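Local atomic coordinates of PelD (Pseudomonas aeruginosa, PDB entry 4EU0), a protein that binds the second messenger cyclic di-GMP and takes part in pellicle formation, this chain comprising its GAF and GGDEF-like domains without the membrane-spanning part. Residues L46-V49 / P55-Q58; V76-C79 / L85-V88; G198-R203 / A251-Q256. All coordinates share one frame; numbering follows the deposited sequence.

Contact 1: residues L46-V49 / P55-Q58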
# COMPACT_ATOMS: atom_id res chain seq x y z
N LEU A 46 11.57 18.34 1.57
CA LEU A 46 11.34 17.21 0.67
C LEU A 46 12.09 17.42 -0.64
O LEU A 46 11.95 18.47 -1.27
CB LEU A 46 9.84 17.04 0.40
CG LEU A 46 9.41 15.79 -0.38
CD1 LEU A 46 9.61 14.51 0.43
CD2 LEU A 46 7.96 15.93 -0.79
N TYR A 47 12.87 16.42 -1.04
CA TYR A 47 13.76 16.53 -2.20
C TYR A 47 13.57 15.37 -3.17
O TYR A 47 13.30 14.25 -2.76
CB TYR A 47 15.22 16.57 -1.74
CG TYR A 47 15.46 17.60 -0.66
CD1 TYR A 47 15.81 18.90 -0.99
CD2 TYR A 47 15.32 17.27 0.69
CE1 TYR A 47 16.03 19.85 -0.01
CE2 TYR A 47 15.52 18.22 1.68
CZ TYR A 47 15.88 19.50 1.32
OH TYR A 47 16.10 20.45 2.29
N ARG A 48 13.74 15.64 -4.47
CA ARG A 48 13.71 14.57 -5.47
C ARG A 48 15.03 13.81 -5.44
O ARG A 48 16.09 14.40 -5.29
CB ARG A 48 13.45 15.13 -6.87
CG ARG A 48 13.45 14.07 -7.97
CD ARG A 48 13.37 14.67 -9.37
NE ARG A 48 12.12 15.39 -9.61
CZ ARG A 48 10.96 14.83 -9.91
NH1 ARG A 48 10.84 13.51 -10.02
NH2 ARG A 48 9.89 15.60 -10.11
N VAL A 49 14.94 12.49 -5.59
CA VAL A 49 16.13 11.65 -5.69
C VAL A 49 16.26 11.11 -7.11
O VAL A 49 15.31 10.54 -7.65
CB VAL A 49 16.10 10.50 -4.66
CG1 VAL A 49 17.27 9.54 -4.88
CG2 VAL A 49 16.14 11.06 -3.24
N PRO A 55 20.69 13.09 -4.36
CA PRO A 55 19.56 14.01 -4.17
C PRO A 55 19.67 15.30 -4.98
O PRO A 55 20.78 15.80 -5.21
CB PRO A 55 19.62 14.32 -2.68
CG PRO A 55 21.06 14.20 -2.33
CD PRO A 55 21.67 13.19 -3.27
N GLU A 56 18.53 15.83 -5.40
CA GLU A 56 18.47 17.12 -6.07
C GLU A 56 18.32 18.21 -5.00
O GLU A 56 17.32 18.24 -4.28
CB GLU A 56 17.30 17.14 -7.06
CG GLU A 56 17.28 18.33 -8.01
CD GLU A 56 16.44 18.08 -9.25
OE1 GLU A 56 15.47 17.28 -9.17
OE2 GLU A 56 16.74 18.67 -10.30
N PRO A 57 19.34 19.10 -4.89
CA PRO A 57 19.43 20.12 -3.83
C PRO A 57 18.24 21.08 -3.75
O PRO A 57 17.82 21.45 -2.66
CB PRO A 57 20.71 20.88 -4.21
CG PRO A 57 21.52 19.90 -4.97
CD PRO A 57 20.53 19.11 -5.76
N GLN A 58 17.71 21.46 -4.91
CA GLN A 58 16.52 22.31 -5.01
C GLN A 58 15.33 21.67 -4.29
O GLN A 58 14.83 20.62 -4.72
CB GLN A 58 16.18 22.54 -6.49
CG GLN A 58 15.08 23.56 -6.76
CD GLN A 58 15.62 24.95 -7.01
OE1 GLN A 58 15.79 25.37 -8.15
NE2 GLN A 58 15.92 25.67 -5.93
O HOH W 1 14.82 18.18 -4.95
O HOH W 2 13.34 18.27 -8.24
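Arg48 and Glu56 run side by side and point the same way, with the carboxylate plane turned 70° from the guanidinium. Glu56 OE1 lies near the guanidinium plane at its edge, but its closest touch is with the methylene Arg48 CD, at 3.4 Å. The ion pair itself is long, Arg48 NE to Glu56 OE1 at 3.9 Å, and a water supplements it: it donates firmly to OE1 and takes only a weak bond from NE. Arg48 carries CG anti to its backbone N (chi1 178°), and the chain bends at chi3 (-64°); OE1 is nearer to CD and CB than to NE, the methylene chain more than the charged tip lying against the carboxylate.

The backbones themselves join through a nearly straight bond from Glu56 N to Arg48 O, 2.8 Å. On the other side of the same residue, a second water accepts from Arg48 N and donates to the carbonyls of Glu56 and Gln58. Tyr47 projects toward the loop, and Pro57 O meets its ring edge at CE1, 3.6 Å away, close to the ring plane.

Val49 and Pro55 make a single backbone bridge where the chain returns from strand 43-48 toward strand 61-63 in the GAF domain. Leu46 pairs with Leu60 and Ala61, Tyr47 and Val49 pair with Leu120 and Leu118 along strand 117-123, and helix 74-82 packs against Pro55 and Val49 through Leu80.

Contact 2: residues V76-C79 / L85-V88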
# COMPACT_ATOMS: atom_id res chain seq x y z
N VAL A 76 22.38 12.09 4.86
CA VAL A 76 21.78 12.03 3.52
C VAL A 76 22.41 10.90 2.70
O VAL A 76 21.70 10.15 2.01
CB VAL A 76 21.92 13.39 2.78
CG1 VAL A 76 21.49 13.28 1.33
CG2 VAL A 76 21.12 14.48 3.50
N ARG A 77 23.73 10.76 2.78
CA ARG A 77 24.44 9.73 2.02
C ARG A 77 24.15 8.32 2.51
O ARG A 77 23.90 7.42 1.70
CB ARG A 77 25.96 10.00 1.96
CG ARG A 77 26.36 11.14 1.02
CD ARG A 77 25.58 11.16 -0.30
NE ARG A 77 25.68 9.91 -1.06
CZ ARG A 77 24.76 9.45 -1.90
NH1 ARG A 77 23.64 10.13 -2.12
NH2 ARG A 77 24.95 8.30 -2.54
N THR A 78 24.16 8.12 3.83
CA THR A 78 23.86 6.81 4.41
C THR A 78 22.42 6.40 4.11
O THR A 78 22.16 5.24 3.81
CB THR A 78 24.08 6.75 5.94
OG1 THR A 78 23.26 7.74 6.58
CG2 THR A 78 25.54 7.00 6.28
N CYS A 79 21.50 7.36 4.19
CA CYS A 79 20.08 7.13 3.89
C CYS A 79 19.89 6.61 2.48
O CYS A 79 19.20 5.61 2.25
CB CYS A 79 19.29 8.43 4.05
SG CYS A 79 17.56 8.35 3.50
N LEU A 85 15.47 4.57 6.34
CA LEU A 85 15.46 5.63 7.32
C LEU A 85 16.72 5.57 8.18
O LEU A 85 17.10 4.51 8.68
CB LEU A 85 14.22 5.49 8.21
CG LEU A 85 13.94 6.52 9.31
CD1 LEU A 85 12.46 6.51 9.57
CD2 LEU A 85 14.70 6.25 10.60
N VAL A 86 17.36 6.72 8.35
CA VAL A 86 18.52 6.82 9.22
C VAL A 86 18.37 8.05 10.12
O VAL A 86 17.91 9.10 9.68
CB VAL A 86 19.85 6.89 8.43
CG1 VAL A 86 20.11 5.58 7.67
CG2 VAL A 86 19.86 8.07 7.49
N SER A 87 18.74 7.90 11.39
CA SER A 87 18.71 9.02 12.32
C SER A 87 20.07 9.23 12.97
O SER A 87 20.90 8.32 12.99
CB SER A 87 17.64 8.79 13.40
OG SER A 87 17.90 7.61 14.13
N VAL A 88 20.29 10.43 13.48
CA VAL A 88 21.47 10.73 14.29
C VAL A 88 21.09 10.60 15.77
O VAL A 88 21.25 11.54 16.55
CB VAL A 88 22.04 12.14 14.01
CG1 VAL A 88 23.52 12.20 14.37
CG2 VAL A 88 21.86 12.51 12.57
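Val86 reaches from its short strand to the helix at Thr78 and Cys79, its CB already directed toward them. CB lies 4.0 Å from Thr78 OG1. From there the two methyls part. CG1 sits anti to the carbonyl carbon (chi1 -65°) and lies 4.0 Å from Thr78 OG1 and about as far from Cys79 CA. CG2 goes between the backbone N and the carbonyl carbon and makes the closer approach: it meets Cys79 CB at 3.5 Å and Thr78 OG1 at the same distance. This one methyl therefore bridges two successive helical residues, one apolar at the point of touch and one polar. The Thr78 and Val86 side chains cross obliquely. Cys79 meets the valine through CB; its SG is anti to the backbone N (chi1 172°), and the side chain also packs on Cys107 and Pro109 of strand 106-111.

Helix 74-82 is thus laid against the edge strand 86-87 of the five-stranded GAF sheet, where Val86 pairs with Cys107. No hydrogen bond joins the two segments. Thr78 OG1 instead finds its hydrogen-bonding partners in its own helix, the carbonyls of Leu75 and Leu74, which can share its one proton, and what links helix to strand here is van der Waals packing.

Contact 3: residues G198-R203 / A251-Q256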
# COMPACT_ATOMS: atom_id res chain seq x y z
N GLY A 198 -22.75 -17.49 -10.07
CA GLY A 198 -21.38 -16.97 -10.08
C GLY A 198 -21.25 -15.54 -10.56
O GLY A 198 -20.63 -14.71 -9.90
N GLU A 199 -21.86 -15.23 -11.70
CA GLU A 199 -21.75 -13.88 -12.24
C GLU A 199 -22.35 -12.83 -11.30
O GLU A 199 -21.72 -11.81 -11.03
CB GLU A 199 -22.34 -13.75 -13.63
CG GLU A 199 -21.95 -12.41 -14.25
CD GLU A 199 -22.20 -12.32 -15.73
OE1 GLU A 199 -22.56 -13.33 -16.36
OE2 GLU A 199 -22.04 -11.21 -16.27
N GLU A 200 -23.57 -13.08 -10.81
CA GLU A 200 -24.20 -12.08 -9.95
C GLU A 200 -23.54 -11.95 -8.59
O GLU A 200 -23.47 -10.86 -8.03
CB GLU A 200 -25.71 -12.30 -9.83
CG GLU A 200 -26.46 -12.00 -11.12
CD GLU A 200 -26.34 -10.55 -11.53
OE1 GLU A 200 -26.54 -9.66 -10.67
OE2 GLU A 200 -26.07 -10.29 -12.72
N VAL A 201 -23.05 -13.07 -8.05
CA VAL A 201 -22.28 -13.03 -6.81
C VAL A 201 -21.01 -12.19 -7.03
O VAL A 201 -20.68 -11.31 -6.22
CB VAL A 201 -21.92 -14.45 -6.31
CG1 VAL A 201 -20.95 -14.38 -5.15
CG2 VAL A 201 -23.19 -15.18 -5.88
N GLN A 202 -20.32 -12.44 -8.13
CA GLN A 202 -19.10 -11.69 -8.43
C GLN A 202 -19.38 -10.19 -8.55
O GLN A 202 -18.63 -9.37 -8.01
CB GLN A 202 -18.42 -12.20 -9.69
CG GLN A 202 -17.00 -11.65 -9.88
CD GLN A 202 -16.35 -12.17 -11.15
OE1 GLN A 202 -16.16 -13.37 -11.31
NE2 GLN A 202 -16.01 -11.25 -12.05
N ARG A 203 -20.48 -9.85 -9.21
CA ARG A 203 -20.82 -8.44 -9.38
C ARG A 203 -21.09 -7.77 -8.03
O ARG A 203 -20.73 -6.61 -7.83
CB ARG A 203 -22.01 -8.27 -10.31
CG ARG A 203 -21.65 -8.49 -11.76
CD ARG A 203 -22.89 -8.54 -12.63
NE ARG A 203 -22.54 -8.63 -14.05
CZ ARG A 203 -22.29 -7.59 -14.83
NH1 ARG A 203 -22.35 -6.35 -14.34
NH2 ARG A 203 -21.98 -7.78 -16.10
N ALA A 251 -27.39 -10.70 1.93
CA ALA A 251 -28.76 -10.93 2.38
C ALA A 251 -29.73 -9.99 1.67
O ALA A 251 -30.82 -10.40 1.30
CB ALA A 251 -28.88 -10.77 3.90
N GLU A 252 -29.32 -8.73 1.49
CA GLU A 252 -30.14 -7.76 0.77
C GLU A 252 -30.30 -8.17 -0.70
O GLU A 252 -31.40 -8.09 -1.26
CB GLU A 252 -29.53 -6.36 0.86
CG GLU A 252 -29.70 -5.68 2.22
CD GLU A 252 -29.12 -4.28 2.28
OE1 GLU A 252 -28.64 -3.76 1.24
OE2 GLU A 252 -29.14 -3.68 3.39
N ARG A 253 -29.21 -8.61 -1.30
CA ARG A 253 -29.20 -8.90 -2.74
C ARG A 253 -29.94 -10.18 -3.10
O ARG A 253 -30.71 -10.20 -4.05
CB ARG A 253 -27.77 -8.95 -3.26
CG ARG A 253 -27.62 -9.42 -4.70
CD ARG A 253 -28.29 -8.48 -5.70
NE ARG A 253 -28.14 -9.04 -7.04
CZ ARG A 253 -28.90 -9.99 -7.55
NH1 ARG A 253 -29.93 -10.49 -6.86
NH2 ARG A 253 -28.65 -10.42 -8.77
N PHE A 254 -29.68 -11.25 -2.35
CA PHE A 254 -30.21 -12.56 -2.66
C PHE A 254 -31.18 -12.91 -1.54
O PHE A 254 -31.44 -12.07 -0.68
CB PHE A 254 -29.07 -13.58 -2.76
CG PHE A 254 -28.05 -13.28 -3.84
CD1 PHE A 254 -28.34 -13.55 -5.18
CD2 PHE A 254 -26.81 -12.72 -3.52
CE1 PHE A 254 -27.41 -13.29 -6.18
CE2 PHE A 254 -25.87 -12.46 -4.51
CZ PHE A 254 -26.16 -12.74 -5.84
N GLY A 255 -31.72 -14.12 -1.51
CA GLY A 255 -32.56 -14.49 -0.35
C GLY A 255 -32.03 -14.14 1.05
O GLY A 255 -30.82 -14.11 1.29
N GLN A 256 -32.94 -13.86 1.98
CA GLN A 256 -32.61 -13.86 3.41
C GLN A 256 -32.36 -15.32 3.81
O GLN A 256 -31.54 -15.60 4.70
CB GLN A 256 -33.76 -13.27 4.23
CG GLN A 256 -33.39 -12.81 5.64
CD GLN A 256 -32.42 -11.63 5.65
OE1 GLN A 256 -32.73 -10.55 5.15
NE2 GLN A 256 -31.25 -11.84 6.23
O HOH W 3 -25.36 -8.76 -8.27
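Glu200 OE1 is gripped by two donors, Arg253 NH2 and a water. The arginine bond, 2.9 Å from Arg253 NH2 to Glu200 OE1, is both hydrogen bond and salt bridge. It runs in the guanidinium plane with an N-H...O angle of 164°, but reaches the oxygen on its anti side and 34° out of the carboxylate plane. The two flat groups are tilted 47° apart, and the side chains cross at about a right angle. The water, 2.8 Å from Glu200 OE1, also donates to Glu200 O and accepts from Arg253 NE, so it ties the carboxylate back to its own helix and gives the guanidinium a second link. Both chains bend at chi2, in opposite senses, where they come together.

Phe254 enters beside this pair. Its ring points edge-on at the helix, CZ lying 3.8 Å from Val201 N, while Val201 CG2 touches the same CZ, the two side chains crossing at about a right angle. Glu200 CB also touches this end of the ring, so the glutamate has an apolar neighbour at the base of its side chain. One ring face is overlaid near the rim by Arg253 CG, and Phe254 CE1 in turn sits 3.7 Å above the guanidinium plane, also toward the rim.

Phe254 is the first residue to leave helical geometry after helix 236-253, which thus ends against helix 198-207 in the GGDEF-like domain. Leu204 of the latter helix touches both Arg253 and Phe254, Leu263 of a loop packs on Val201 and Phe254, and Val201 reaches Leu192 of strand 185-192.

How the contacts relate
Contacts 1 and 2 follow one another along the GAF domain and touch: their centres lie 14 Å apart, and Pro55 CG of contact 1 packs at 3.8 Å on Val76 CG1 of contact 2. Both reach the same five-stranded sheet, and Pro55 lies between the end of strand 43-48, where it bridges to Val49, and helix 74-82. Contact 3 belongs to the GGDEF-like domain on the opposite side of the chain's centre, its nearest atoms about 37 Å from contact 1 and 39 Å from contact 2. Contacts 1 and 2 lie away from the cyclic di-GMP site; in contact 3 the side chain of Arg253 is about 11 Å from that of Arg245, a ligand-binding residue of the same helix 236-253.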